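Local coordinates for protein response regulator (Caulobacter vibrioides, PDB 3N0R) that probably acts as a phosphorylation-controlled anti-anti-sigma regulator of the stress response, pairing a receiver domain with a sigma-like domain, at residues A[31-36]-A[242-247]; A[115-120]-A[152-157]; A[161-166]-A[183-188]; A[167-172]-A[258-263]. The protein carries 1 engineered substitution. One frame throughout, in Å; residues are numbered along the deposited sequence.

Contact 1: A[31-36]-A[242-247]; sequences LPYIRR and FPERLL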
loop_
_atom_site.group_PDB
_atom_site.type_symbol
_atom_site.label_atom_id
_atom_site.label_comp_id
_atom_site.label_asym_id
_atom_site.label_seq_id
_atom_site.Cartn_x
_atom_site.Cartn_y
_atom_site.Cartn_z
ATOM N N LEU A 31 -13.246 4.048 -2.861
ATOM C CA LEU A 31 -13.143 2.869 -2.004
ATOM C C LEU A 31 -12.009 1.904 -2.364
ATOM O O LEU A 31 -11.281 1.478 -1.479
ATOM C CB LEU A 31 -14.482 2.142 -1.875
ATOM C CG LEU A 31 -15.525 2.914 -1.056
ATOM C CD1 LEU A 31 -16.911 2.327 -1.278
ATOM C CD2 LEU A 31 -15.192 2.976 0.431
ATOM N N PRO A 32 -11.818 1.582 -3.653
ATOM C CA PRO A 32 -10.711 0.655 -3.938
ATOM C C PRO A 32 -9.365 1.199 -3.459
ATOM O O PRO A 32 -8.533 0.455 -2.931
ATOM C CB PRO A 32 -10.740 0.528 -5.468
ATOM C CG PRO A 32 -12.182 0.810 -5.832
ATOM C CD PRO A 32 -12.625 1.872 -4.857
ATOM N N TYR A 33 -9.156 2.499 -3.620
ATOM C CA TYR A 33 -7.860 3.072 -3.289
ATOM C C TYR A 33 -7.614 3.229 -1.796
ATOM O O TYR A 33 -6.481 3.075 -1.329
ATOM C CB TYR A 33 -7.613 4.349 -4.093
ATOM C CG TYR A 33 -7.771 4.037 -5.556
ATOM C CD1 TYR A 33 -6.812 3.296 -6.226
ATOM C CD2 TYR A 33 -8.921 4.404 -6.245
ATOM C CE1 TYR A 33 -6.960 2.979 -7.568
ATOM C CE2 TYR A 33 -9.087 4.090 -7.575
ATOM C CZ TYR A 33 -8.103 3.373 -8.234
ATOM O OH TYR A 33 -8.263 3.053 -9.565
ATOM N N ILE A 34 -8.670 3.479 -1.026
ATOM C CA ILE A 34 -8.487 3.463 0.418
ATOM C C ILE A 34 -8.238 2.033 0.921
ATOM O O ILE A 34 -7.515 1.852 1.884
ATOM C CB ILE A 34 -9.588 4.207 1.210
ATOM C CG1 ILE A 34 -9.108 4.458 2.643
ATOM C CG2 ILE A 34 -10.918 3.465 1.165
ATOM C CD1 ILE A 34 -9.984 5.407 3.423
ATOM N N ARG A 35 -8.769 1.016 0.233
ATOM C CA ARG A 35 -8.346 -0.356 0.535
ATOM C C ARG A 35 -6.852 -0.540 0.268
ATOM O O ARG A 35 -6.162 -1.147 1.073
ATOM C CB ARG A 35 -9.165 -1.408 -0.225
ATOM C CG ARG A 35 -10.641 -1.440 0.159
ATOM C CD ARG A 35 -11.400 -2.588 -0.531
ATOM N NE ARG A 35 -12.834 -2.408 -0.307
ATOM C CZ ARG A 35 -13.703 -1.936 -1.194
ATOM N NH1 ARG A 35 -13.340 -1.671 -2.443
ATOM N NH2 ARG A 35 -14.963 -1.743 -0.827
ATOM N N ARG A 36 -6.343 0.002 -0.839
ATOM C CA ARG A 36 -4.916 -0.076 -1.116
ATOM C C ARG A 36 -4.105 0.532 0.031
ATOM O O ARG A 36 -3.135 -0.061 0.525
ATOM C CB ARG A 36 -4.577 0.614 -2.438
ATOM C CG ARG A 36 -3.082 0.641 -2.737
ATOM C CD ARG A 36 -2.795 1.325 -4.049
ATOM N NE ARG A 36 -3.232 2.716 -4.023
ATOM C CZ ARG A 36 -3.452 3.438 -5.113
ATOM N NH1 ARG A 36 -3.277 2.892 -6.310
ATOM N NH2 ARG A 36 -3.859 4.695 -5.001
ATOM N N PHE A 242 -4.550 -2.071 -13.875
ATOM C CA PHE A 242 -5.925 -1.902 -13.392
ATOM C C PHE A 242 -6.053 -2.370 -11.948
ATOM O O PHE A 242 -6.700 -3.374 -11.650
ATOM C CB PHE A 242 -6.906 -2.615 -14.321
ATOM C CG PHE A 242 -6.792 -2.155 -15.740
ATOM C CD1 PHE A 242 -7.345 -0.949 -16.129
ATOM C CD2 PHE A 242 -6.082 -2.892 -16.675
ATOM C CE1 PHE A 242 -7.216 -0.499 -17.429
ATOM C CE2 PHE A 242 -5.965 -2.450 -17.981
ATOM C CZ PHE A 242 -6.524 -1.251 -18.351
ATOM N N PRO A 243 -5.435 -1.618 -11.034
ATOM C CA PRO A 243 -5.380 -2.027 -9.629
ATOM C C PRO A 243 -6.765 -2.183 -9.001
ATOM O O PRO A 243 -6.955 -3.018 -8.123
ATOM C CB PRO A 243 -4.589 -0.891 -8.963
ATOM C CG PRO A 243 -4.731 0.284 -9.891
ATOM C CD PRO A 243 -4.791 -0.314 -11.269
ATOM N N GLU A 244 -7.724 -1.393 -9.458
ATOM C CA GLU A 244 -9.059 -1.447 -8.888
ATOM C C GLU A 244 -9.673 -2.859 -8.945
ATOM O O GLU A 244 -10.449 -3.227 -8.066
ATOM C CB GLU A 244 -9.971 -0.410 -9.545
ATOM C CG GLU A 244 -10.200 -0.624 -11.039
ATOM C CD GLU A 244 -9.093 -0.084 -11.961
ATOM O OE1 GLU A 244 -7.986 0.262 -11.503
ATOM O OE2 GLU A 244 -9.350 0.003 -13.180
ATOM N N ARG A 245 -9.299 -3.651 -9.949
ATOM C CA ARG A 245 -9.827 -5.013 -10.091
ATOM C C ARG A 245 -9.373 -5.952 -8.991
ATOM O O ARG A 245 -9.996 -6.991 -8.763
ATOM C CB ARG A 245 -9.412 -5.613 -11.426
ATOM C CG ARG A 245 -9.937 -4.838 -12.588
ATOM C CD ARG A 245 -9.477 -5.441 -13.874
ATOM N NE ARG A 245 -9.870 -4.592 -14.982
ATOM C CZ ARG A 245 -9.724 -4.924 -16.253
ATOM N NH1 ARG A 245 -9.185 -6.090 -16.575
ATOM N NH2 ARG A 245 -10.119 -4.084 -17.190
ATOM N N LEU A 246 -8.278 -5.585 -8.333
ATOM C CA LEU A 246 -7.701 -6.366 -7.243
ATOM C C LEU A 246 -7.924 -5.702 -5.887
ATOM O O LEU A 246 -7.291 -6.073 -4.907
ATOM C CB LEU A 246 -6.199 -6.539 -7.476
ATOM C CG LEU A 246 -5.811 -7.221 -8.784
ATOM C CD1 LEU A 246 -4.312 -7.118 -9.040
ATOM C CD2 LEU A 246 -6.261 -8.660 -8.728
ATOM N N LEU A 247 -8.817 -4.712 -5.843
ATOM C CA LEU A 247 -9.074 -3.908 -4.649
ATOM C C LEU A 247 -10.570 -3.912 -4.332
ATOM O O LEU A 247 -11.114 -2.917 -3.857
ATOM C CB LEU A 247 -8.572 -2.477 -4.865
ATOM C CG LEU A 247 -7.045 -2.332 -4.915
ATOM C CD1 LEU A 247 -6.647 -0.965 -5.451
ATOM C CD2 LEU A 247 -6.442 -2.569 -3.546
#
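Apolar packing centres on Leu247, whose isobutyl group lies against helix 31-42. Its CB meets Pro32 CB at 3.8 Å, and its CD2 rests beside Arg36 CB at 3.9 Å. With CG anti to its carbonyl carbon (chi1 -70°), Leu247 sends both methyl groups along the turn from Pro32 to Arg36. Pro243 adds its CG at the edge of the Tyr33 ring, 4.2 Å from CE1. The contact is a domain interface: the helix belongs to the sigma-like half of PhyR, and residues 242-247, with a 3-10 turn at 243-245, form part of the receiver loop between strands 236-240 and 257-259. Against the helix backbone, Leu247 CD1 sits 3.5 Å from Pro32 O. The hydrogen bond across the interface runs from Arg35 NH1 to Leu247 O at 2.9 Å; the donor lies in the carbonyl plane, while the oxygen is 21° out of the guanidinium plane. Within the helix, Tyr33 CD1 lies over one face of the Arg36 guanidinium, whose NE forms a salt bridge with Glu126.

Contact 2: A[115-120]-A[152-157]; sequences RSRQAF and QAEIDA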
loop_
_atom_site.group_PDB
_atom_site.type_symbol
_atom_site.label_atom_id
_atom_site.label_comp_id
_atom_site.label_asym_id
_atom_site.label_seq_id
_atom_site.Cartn_x
_atom_site.Cartn_y
_atom_site.Cartn_z
ATOM N N ARG A 115 2.140 7.720 13.028
ATOM C CA ARG A 115 1.695 8.864 12.240
ATOM C C ARG A 115 2.680 9.237 11.134
ATOM O O ARG A 115 2.270 9.651 10.057
ATOM C CB ARG A 115 1.335 10.058 13.137
ATOM C CG ARG A 115 -0.068 9.897 13.738
ATOM C CD ARG A 115 -0.426 10.898 14.797
ATOM N NE ARG A 115 -0.493 12.277 14.326
ATOM C CZ ARG A 115 -1.530 12.852 13.717
ATOM N NH1 ARG A 115 -2.637 12.173 13.397
ATOM N NH2 ARG A 115 -1.444 14.135 13.406
ATOM N N SER A 116 3.977 9.073 11.375
ATOM C CA SER A 116 4.954 9.368 10.328
ATOM C C SER A 116 4.704 8.511 9.089
ATOM O O SER A 116 4.756 8.996 7.956
ATOM C CB SER A 116 6.375 9.140 10.840
ATOM O OG SER A 116 6.502 7.833 11.369
ATOM N N ARG A 117 4.435 7.230 9.307
ATOM C CA ARG A 117 4.217 6.319 8.191
ATOM C C ARG A 117 2.893 6.597 7.480
ATOM O O ARG A 117 2.810 6.503 6.252
ATOM C CB ARG A 117 4.276 4.869 8.658
ATOM C CG ARG A 117 4.415 3.880 7.530
ATOM C CD ARG A 117 5.700 4.076 6.714
ATOM N NE ARG A 117 6.912 4.020 7.530
ATOM C CZ ARG A 117 7.794 3.019 7.522
ATOM N NH1 ARG A 117 7.625 1.962 6.733
ATOM N NH2 ARG A 117 8.866 3.085 8.303
ATOM N N GLN A 118 1.873 6.978 8.242
ATOM C CA GLN A 118 0.616 7.404 7.649
ATOM C C GLN A 118 0.851 8.596 6.723
ATOM O O GLN A 118 0.382 8.602 5.594
ATOM C CB GLN A 118 -0.378 7.789 8.743
ATOM C CG GLN A 118 -0.752 6.655 9.670
ATOM C CD GLN A 118 -1.420 7.164 10.922
ATOM O OE1 GLN A 118 -2.150 8.151 10.880
ATOM N NE2 GLN A 118 -1.166 6.508 12.049
ATOM N N ALA A 119 1.568 9.607 7.205
ATOM C CA ALA A 119 1.811 10.810 6.411
ATOM C C ALA A 119 2.548 10.468 5.114
ATOM O O ALA A 119 2.223 10.971 4.034
ATOM C CB ALA A 119 2.594 11.839 7.211
ATOM N N PHE A 120 3.543 9.597 5.222
ATOM C CA PHE A 120 4.286 9.181 4.058
ATOM C C PHE A 120 3.419 8.410 3.067
ATOM O O PHE A 120 3.452 8.673 1.868
ATOM C CB PHE A 120 5.486 8.333 4.472
ATOM C CG PHE A 120 6.333 7.928 3.323
ATOM C CD1 PHE A 120 7.269 8.807 2.788
ATOM C CD2 PHE A 120 6.175 6.684 2.737
ATOM C CE1 PHE A 120 8.034 8.448 1.702
ATOM C CE2 PHE A 120 6.940 6.323 1.648
ATOM C CZ PHE A 120 7.869 7.207 1.137
ATOM N N GLN A 152 10.535 9.034 5.545
ATOM C CA GLN A 152 11.419 8.916 4.395
ATOM C C GLN A 152 12.792 8.396 4.815
ATOM O O GLN A 152 13.383 7.544 4.145
ATOM C CB GLN A 152 11.545 10.262 3.685
ATOM C CG GLN A 152 12.309 10.205 2.377
ATOM C CD GLN A 152 12.282 11.531 1.646
ATOM O OE1 GLN A 152 11.554 12.452 2.031
ATOM N NE2 GLN A 152 13.074 11.637 0.587
ATOM N N ALA A 153 13.296 8.900 5.933
ATOM C CA ALA A 153 14.579 8.448 6.447
ATOM C C ALA A 153 14.525 6.966 6.816
ATOM O O ALA A 153 15.462 6.222 6.525
ATOM C CB ALA A 153 15.012 9.289 7.640
ATOM N N GLU A 154 13.437 6.537 7.461
ATOM C CA GLU A 154 13.276 5.128 7.845
ATOM C C GLU A 154 13.229 4.214 6.628
ATOM O O GLU A 154 13.833 3.135 6.612
ATOM C CB GLU A 154 12.010 4.938 8.689
ATOM C CG GLU A 154 12.136 5.554 10.053
ATOM C CD GLU A 154 10.839 5.595 10.826
ATOM O OE1 GLU A 154 9.843 4.983 10.392
ATOM O OE2 GLU A 154 10.816 6.265 11.881
ATOM N N ILE A 155 12.475 4.624 5.620
ATOM C CA ILE A 155 12.357 3.830 4.414
ATOM C C ILE A 155 13.687 3.791 3.655
ATOM O O ILE A 155 14.134 2.726 3.226
ATOM C CB ILE A 155 11.187 4.324 3.556
ATOM C CG1 ILE A 155 9.878 4.037 4.303
ATOM C CG2 ILE A 155 11.212 3.654 2.184
ATOM C CD1 ILE A 155 8.681 4.732 3.752
ATOM N N ASP A 156 14.350 4.936 3.537
ATOM C CA ASP A 156 15.622 4.973 2.839
ATOM C C ASP A 156 16.671 4.125 3.579
ATOM O O ASP A 156 17.559 3.539 2.957
ATOM C CB ASP A 156 16.099 6.420 2.626
ATOM C CG ASP A 156 15.258 7.183 1.602
ATOM O OD1 ASP A 156 14.421 6.571 0.905
ATOM O OD2 ASP A 156 15.444 8.409 1.481
ATOM N N ALA A 157 16.538 4.029 4.904
ATOM C CA ALA A 157 17.455 3.245 5.742
ATOM C C ALA A 157 17.237 1.723 5.670
ATOM O O ALA A 157 18.042 0.956 6.205
ATOM C CB ALA A 157 17.404 3.727 7.195
HETATM O O HOH W 1 7.463 5.918 9.605
HETATM O O HOH W 2 8.698 7.479 12.859
#
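Arg117 and Glu154 join two helices of the sigma-like domain, 115-125 and 141-156, whose short segments cross nearly at right angles (-86°) with their axes 10.6 Å apart. From CB the Arg117 chain sets out with CG anti to the backbone N, then bends at chi2 and again at chi3 (61° and 56°), which folds it round toward the second helix. NE, the first polar atom, donates to a water at 2.9 Å, and that water in turn donates to Glu154 OE1. At CZ the guanidinium is covered on one face by Ile155, whose CG1 lies over its centre. NH2 reaches Glu154 directly: it donates to OE1 at 3.0 Å, in the guanidinium plane and on the carboxylate's anti lone pair, to make a salt bridge. NH1 is engaged by Gln273, and Phe276 provides a cation-pi partner, so helix 264-277 of the receiver domain also holds this arginine. The side chain of Phe120, one turn further along, adjoins that of Ile155, although the modelled closeness of methyl and ring is doubtful. Glu154 OE1 thus accepts from both NH2 and a water, which should hold the carboxylate in place. A second water ties its other oxygen to the first helix, lying 2.6 Å from Glu154 OE2 and 2.7 Å from Ser116 OG.

Contact 3: A[161-166]-A[183-188]; sequences TEVLII and LGHDVT
His185 meets Thr161 just after Gly184, whose positive phi ends helix 170-182 in a Schellman motif. With CG anti to its carbonyl carbon (chi1 -63°), the His185 ring is brought up to the Thr161 backbone, and ND1 accepts the Thr161 N-H at 3.0 Å, the donor nitrogen lying near the ring plane, so ND1 carries no proton here. His185 CB packs on Val163 CG2. At Asp186 the parallel pairing begins: its N donates to Thr161 O at 2.9 Å in an almost straight bond (172°), and its O accepts from Val163 N at 2.8 Å. Asp186 and Glu162 send their side chains to the same face of the sheet, side by side, where the two carboxylates would probably disfavour each other; Arg204 pairs with Glu162 and may offset this. Val187 turns to the other face, putting CG1 4.0 Å from Ile165 CD1. Thr188 N continues the ladder to Val163 O at 2.9 Å. The Thr188 side chain crosses that of Glu162 at about a right angle, its CG2 3.7 Å from Glu162 CB, and a water links its OG1 to Glu162 OE1. Strands 162-166 and 186-191 are joined by helix 170-182 in a beta-alpha-beta crossover of the receiver domain. Val180 of that helix covers His185, Val163 and Val187, Leu275 of helix 264-277 borders Thr161 and His185, and strand 208-212 follows beyond strand 162-166.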
loop_
_atom_site.group_PDB
_atom_site.type_symbol
_atom_site.label_atom_id
_atom_site.label_comp_id
_atom_site.label_asym_id
_atom_site.label_seq_id
_atom_site.Cartn_x
_atom_site.Cartn_y
_atom_site.Cartn_z
ATOM N N THR A 161 18.332 -5.199 -0.615
ATOM C CA THR A 161 18.011 -6.603 -0.758
ATOM C C THR A 161 18.052 -7.016 -2.219
ATOM O O THR A 161 18.222 -6.181 -3.118
ATOM C CB THR A 161 16.660 -6.937 -0.102
ATOM O OG1 THR A 161 16.487 -8.358 -0.016
ATOM C CG2 THR A 161 15.510 -6.294 -0.857
ATOM N N GLU A 162 17.925 -8.316 -2.440
ATOM C CA GLU A 162 17.910 -8.863 -3.785
ATOM C C GLU A 162 16.483 -8.939 -4.297
ATOM O O GLU A 162 15.594 -9.436 -3.604
ATOM C CB GLU A 162 18.547 -10.251 -3.794
ATOM C CG GLU A 162 20.019 -10.232 -3.451
ATOM C CD GLU A 162 20.658 -11.601 -3.533
ATOM O OE1 GLU A 162 19.968 -12.561 -3.937
ATOM O OE2 GLU A 162 21.854 -11.713 -3.192
ATOM N N VAL A 163 16.272 -8.437 -5.506
ATOM C CA VAL A 163 14.936 -8.308 -6.063
ATOM C C VAL A 163 14.810 -9.045 -7.384
ATOM O O VAL A 163 15.639 -8.869 -8.285
ATOM C CB VAL A 163 14.584 -6.822 -6.273
ATOM C CG1 VAL A 163 13.169 -6.681 -6.791
ATOM C CG2 VAL A 163 14.765 -6.057 -4.965
ATOM N N LEU A 164 13.765 -9.863 -7.497
ATOM C CA LEU A 164 13.395 -10.502 -8.763
ATOM C C LEU A 164 12.190 -9.775 -9.346
ATOM O O LEU A 164 11.210 -9.510 -8.635
ATOM C CB LEU A 164 13.031 -11.970 -8.520
ATOM C CG LEU A 164 12.412 -12.716 -9.703
ATOM C CD1 LEU A 164 13.404 -12.824 -10.861
ATOM C CD2 LEU A 164 11.967 -14.105 -9.271
ATOM N N ILE A 165 12.272 -9.438 -10.629
ATOM C CA ILE A 165 11.149 -8.834 -11.336
ATOM C C ILE A 165 10.584 -9.860 -12.314
ATOM O O ILE A 165 11.345 -10.510 -13.027
ATOM C CB ILE A 165 11.608 -7.566 -12.099
ATOM C CG1 ILE A 165 12.091 -6.498 -11.113
ATOM C CG2 ILE A 165 10.486 -7.033 -12.998
ATOM C CD1 ILE A 165 12.929 -5.430 -11.733
ATOM N N ILE A 166 9.260 -10.014 -12.332
ATOM C CA ILE A 166 8.592 -10.879 -13.304
ATOM C C ILE A 166 7.661 -10.012 -14.148
ATOM O O ILE A 166 6.594 -9.588 -13.699
ATOM C CB ILE A 166 7.816 -12.046 -12.640
ATOM C CG1 ILE A 166 8.685 -12.771 -11.597
ATOM C CG2 ILE A 166 7.305 -13.011 -13.704
ATOM C CD1 ILE A 166 7.925 -13.769 -10.732
ATOM N N LEU A 183 16.551 2.899 -5.641
ATOM C CA LEU A 183 16.302 2.760 -4.205
ATOM C C LEU A 183 17.447 2.043 -3.479
ATOM O O LEU A 183 17.394 1.861 -2.267
ATOM C CB LEU A 183 14.985 2.019 -3.962
ATOM C CG LEU A 183 13.723 2.709 -4.488
ATOM C CD1 LEU A 183 12.529 1.763 -4.423
ATOM C CD2 LEU A 183 13.437 4.004 -3.734
ATOM N N GLY A 184 18.474 1.634 -4.218
ATOM C CA GLY A 184 19.625 0.989 -3.619
ATOM C C GLY A 184 19.570 -0.528 -3.578
ATOM O O GLY A 184 20.487 -1.154 -3.041
ATOM N N HIS A 185 18.528 -1.125 -4.153
ATOM C CA HIS A 185 18.397 -2.578 -4.129
ATOM C C HIS A 185 19.094 -3.222 -5.318
ATOM O O HIS A 185 19.449 -2.551 -6.286
ATOM C CB HIS A 185 16.924 -2.983 -4.063
ATOM C CG HIS A 185 16.247 -2.522 -2.814
ATOM N ND1 HIS A 185 16.639 -2.951 -1.566
ATOM C CD2 HIS A 185 15.228 -1.652 -2.615
ATOM C CE1 HIS A 185 15.889 -2.363 -0.649
ATOM N NE2 HIS A 185 15.019 -1.576 -1.260
ATOM N N ASP A 186 19.276 -4.535 -5.241
ATOM C CA ASP A 186 20.023 -5.287 -6.244
ATOM C C ASP A 186 19.070 -6.166 -7.035
ATOM O O ASP A 186 18.553 -7.146 -6.511
ATOM C CB ASP A 186 21.058 -6.157 -5.517
ATOM C CG ASP A 186 21.884 -7.018 -6.449
ATOM O OD1 ASP A 186 22.018 -6.680 -7.644
ATOM O OD2 ASP A 186 22.427 -8.036 -5.964
ATOM N N VAL A 187 18.831 -5.819 -8.289
ATOM C CA VAL A 187 17.986 -6.638 -9.146
ATOM C C VAL A 187 18.797 -7.818 -9.633
ATOM O O VAL A 187 19.780 -7.647 -10.338
ATOM C CB VAL A 187 17.431 -5.837 -10.338
ATOM C CG1 VAL A 187 16.683 -6.749 -11.316
ATOM C CG2 VAL A 187 16.505 -4.741 -9.822
ATOM N N THR A 188 18.394 -9.018 -9.242
ATOM C CA THR A 188 19.169 -10.196 -9.602
ATOM C C THR A 188 18.686 -10.882 -10.880
ATOM O O THR A 188 19.430 -11.646 -11.470
ATOM C CB THR A 188 19.196 -11.200 -8.468
ATOM O OG1 THR A 188 17.851 -11.540 -8.129
ATOM C CG2 THR A 188 19.911 -10.612 -7.246
HETATM O O HOH W 3 17.693 -12.996 -5.831
#

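Contact 4: A[167-172]-A[258-263]; sequences EDEPVI and ITKPFQ
Ile172 lays its CG2 methyl against Phe262, 3.5 Å from ring atom CZ. Its carbonyl O meets the same ring at the edge, in plane, 3.5 Å from CE2. With CG2 anti to the backbone N, the methyl is directed at the ring and also touches Lys260 CD at 4.0 Å. The Lys260 chain, fully extended beyond CG, crosses Glu169 at about a right angle and ends in a salt bridge, NZ to Glu169 OE1 at 2.7 Å, meeting that oxygen on its anti side, 22° out of the carboxylate plane. Asp212 is a second salt-bridge partner of NZ. Glu167 OE1 accepts the Glu169 N-H at 3.1 Å, a bond that holds the loop before helix 170-182, where Glu169 is the N-cap. An acidic pair at the end of the first strand, Glu167 and Asp168, and a lysine followed by a cis proline after the last strand frame the predicted phosphoacceptor Asp212, an arrangement characteristic of the receiver-domain phosphorylation site.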
loop_
_atom_site.group_PDB
_atom_site.type_symbol
_atom_site.label_atom_id
_atom_site.label_comp_id
_atom_site.label_asym_id
_atom_site.label_seq_id
_atom_site.Cartn_x
_atom_site.Cartn_y
_atom_site.Cartn_z
ATOM N N GLU A 167 8.107 -9.713 -15.361
ATOM C CA GLU A 167 7.435 -8.756 -16.222
ATOM C C GLU A 167 7.893 -9.015 -17.642
ATOM O O GLU A 167 9.093 -9.095 -17.902
ATOM C CB GLU A 167 7.808 -7.328 -15.806
ATOM C CG GLU A 167 7.211 -6.249 -16.689
ATOM C CD GLU A 167 5.704 -6.291 -16.703
ATOM O OE1 GLU A 167 5.120 -6.578 -17.768
ATOM O OE2 GLU A 167 5.100 -6.045 -15.639
ATOM N N ASP A 168 6.947 -9.138 -18.566
ATOM C CA ASP A 168 7.301 -9.406 -19.961
ATOM C C ASP A 168 7.216 -8.183 -20.874
ATOM O O ASP A 168 7.758 -8.199 -21.972
ATOM C CB ASP A 168 6.505 -10.588 -20.537
ATOM C CG ASP A 168 5.011 -10.370 -20.497
ATOM O OD1 ASP A 168 4.538 -9.457 -19.791
ATOM O OD2 ASP A 168 4.301 -11.142 -21.173
ATOM N N GLU A 169 6.543 -7.122 -20.440
ATOM C CA GLU A 169 6.500 -5.906 -21.251
ATOM C C GLU A 169 7.841 -5.207 -21.088
ATOM O O GLU A 169 8.179 -4.792 -19.992
ATOM C CB GLU A 169 5.380 -4.976 -20.792
ATOM C CG GLU A 169 3.980 -5.464 -21.065
ATOM C CD GLU A 169 2.980 -4.326 -21.016
ATOM O OE1 GLU A 169 2.509 -3.987 -19.912
ATOM O OE2 GLU A 169 2.688 -3.746 -22.083
ATOM N N PRO A 170 8.615 -5.076 -22.176
ATOM C CA PRO A 170 10.013 -4.683 -21.958
ATOM C C PRO A 170 10.229 -3.269 -21.412
ATOM O O PRO A 170 11.120 -3.095 -20.584
ATOM C CB PRO A 170 10.654 -4.831 -23.343
ATOM C CG PRO A 170 9.526 -4.832 -24.294
ATOM C CD PRO A 170 8.340 -5.414 -23.579
ATOM N N VAL A 171 9.461 -2.279 -21.861
ATOM C CA VAL A 171 9.648 -0.927 -21.339
ATOM C C VAL A 171 9.297 -0.887 -19.854
ATOM O O VAL A 171 9.986 -0.246 -19.059
ATOM C CB VAL A 171 8.806 0.106 -22.109
ATOM C CG1 VAL A 171 8.835 1.454 -21.389
ATOM C CG2 VAL A 171 9.318 0.246 -23.532
ATOM N N ILE A 172 8.225 -1.584 -19.489
ATOM C CA ILE A 172 7.797 -1.668 -18.104
ATOM C C ILE A 172 8.845 -2.379 -17.245
ATOM O O ILE A 172 9.167 -1.923 -16.155
ATOM C CB ILE A 172 6.427 -2.377 -17.985
ATOM C CG1 ILE A 172 5.351 -1.618 -18.775
ATOM C CG2 ILE A 172 6.030 -2.542 -16.524
ATOM C CD1 ILE A 172 5.162 -0.177 -18.349
ATOM N N ILE A 258 1.403 -2.162 -7.205
ATOM C CA ILE A 258 1.810 -0.947 -7.880
ATOM C C ILE A 258 1.209 -0.891 -9.266
ATOM O O ILE A 258 1.003 -1.906 -9.944
ATOM C CB ILE A 258 3.338 -0.795 -7.991
ATOM C CG1 ILE A 258 3.954 -1.988 -8.709
ATOM C CG2 ILE A 258 3.966 -0.607 -6.620
ATOM C CD1 ILE A 258 5.452 -1.832 -8.935
ATOM N N THR A 259 0.861 0.325 -9.656
ATOM C CA THR A 259 0.241 0.564 -10.940
ATOM C C THR A 259 1.293 0.868 -11.995
ATOM O O THR A 259 2.246 1.614 -11.747
ATOM C CB THR A 259 -0.717 1.762 -10.849
ATOM O OG1 THR A 259 -1.677 1.504 -9.816
ATOM C CG2 THR A 259 -1.433 1.997 -12.171
ATOM N N LYS A 260 1.125 0.272 -13.168
ATOM C CA LYS A 260 1.890 0.671 -14.350
ATOM C C LYS A 260 0.945 1.463 -15.262
ATOM O O LYS A 260 -0.228 1.121 -15.367
ATOM C CB LYS A 260 2.466 -0.556 -15.073
ATOM C CG LYS A 260 1.418 -1.583 -15.497
ATOM C CD LYS A 260 2.005 -2.706 -16.351
ATOM C CE LYS A 260 0.926 -3.709 -16.731
ATOM N NZ LYS A 260 1.443 -4.795 -17.610
ATOM N N PRO A 261 1.436 2.544 -15.903
ATOM C CA PRO A 261 2.803 3.080 -15.830
ATOM C C PRO A 261 3.135 3.644 -14.447
ATOM O O PRO A 261 2.243 4.069 -13.716
ATOM C CB PRO A 261 2.796 4.201 -16.872
ATOM C CG PRO A 261 1.373 4.637 -16.941
ATOM C CD PRO A 261 0.555 3.393 -16.727
ATOM N N PHE A 262 4.422 3.665 -14.113
ATOM C CA PHE A 262 4.861 3.926 -12.749
ATOM C C PHE A 262 4.962 5.398 -12.396
ATOM O O PHE A 262 5.486 6.195 -13.160
ATOM C CB PHE A 262 6.209 3.241 -12.501
ATOM C CG PHE A 262 6.196 1.775 -12.812
ATOM C CD1 PHE A 262 5.374 0.919 -12.104
ATOM C CD2 PHE A 262 6.983 1.257 -13.827
ATOM C CE1 PHE A 262 5.346 -0.438 -12.388
ATOM C CE2 PHE A 262 6.964 -0.103 -14.121
ATOM C CZ PHE A 262 6.135 -0.951 -13.399
ATOM N N GLN A 263 4.465 5.742 -11.213
ATOM C CA GLN A 263 4.824 6.996 -10.571
ATOM C C GLN A 263 5.831 6.606 -9.509
ATOM O O GLN A 263 5.507 5.820 -8.626
ATOM C CB GLN A 263 3.606 7.651 -9.926
ATOM C CG GLN A 263 2.682 8.327 -10.919
ATOM C CD GLN A 263 1.566 9.091 -10.239
ATOM O OE1 GLN A 263 0.748 8.513 -9.522
ATOM N NE2 GLN A 263 1.531 10.403 -10.453
#

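Contact 2 is the most buried of the four and contact 4 lies at the surface; contacts 1 and 3 are partly buried. Contacts 3 and 4 share the receiver sheet and helix 170-182, with centres about 15 Å apart, but contact 3 is chiefly backbone pairing at one edge of the sheet, whereas contact 4 combines a lysine-glutamate salt bridge with Ile172-Phe262 packing beside the predicted phosphorylation site. Contact 1 joins the two domains mainly through apolar packing and touches contact 4, Pro243 CG lying 3.3 Å from Thr259 OG1. Contact 2 stays within the sigma-like domain, combining a salt bridge with bridging waters, and lies on the opposite side of the chain centre from contact 1.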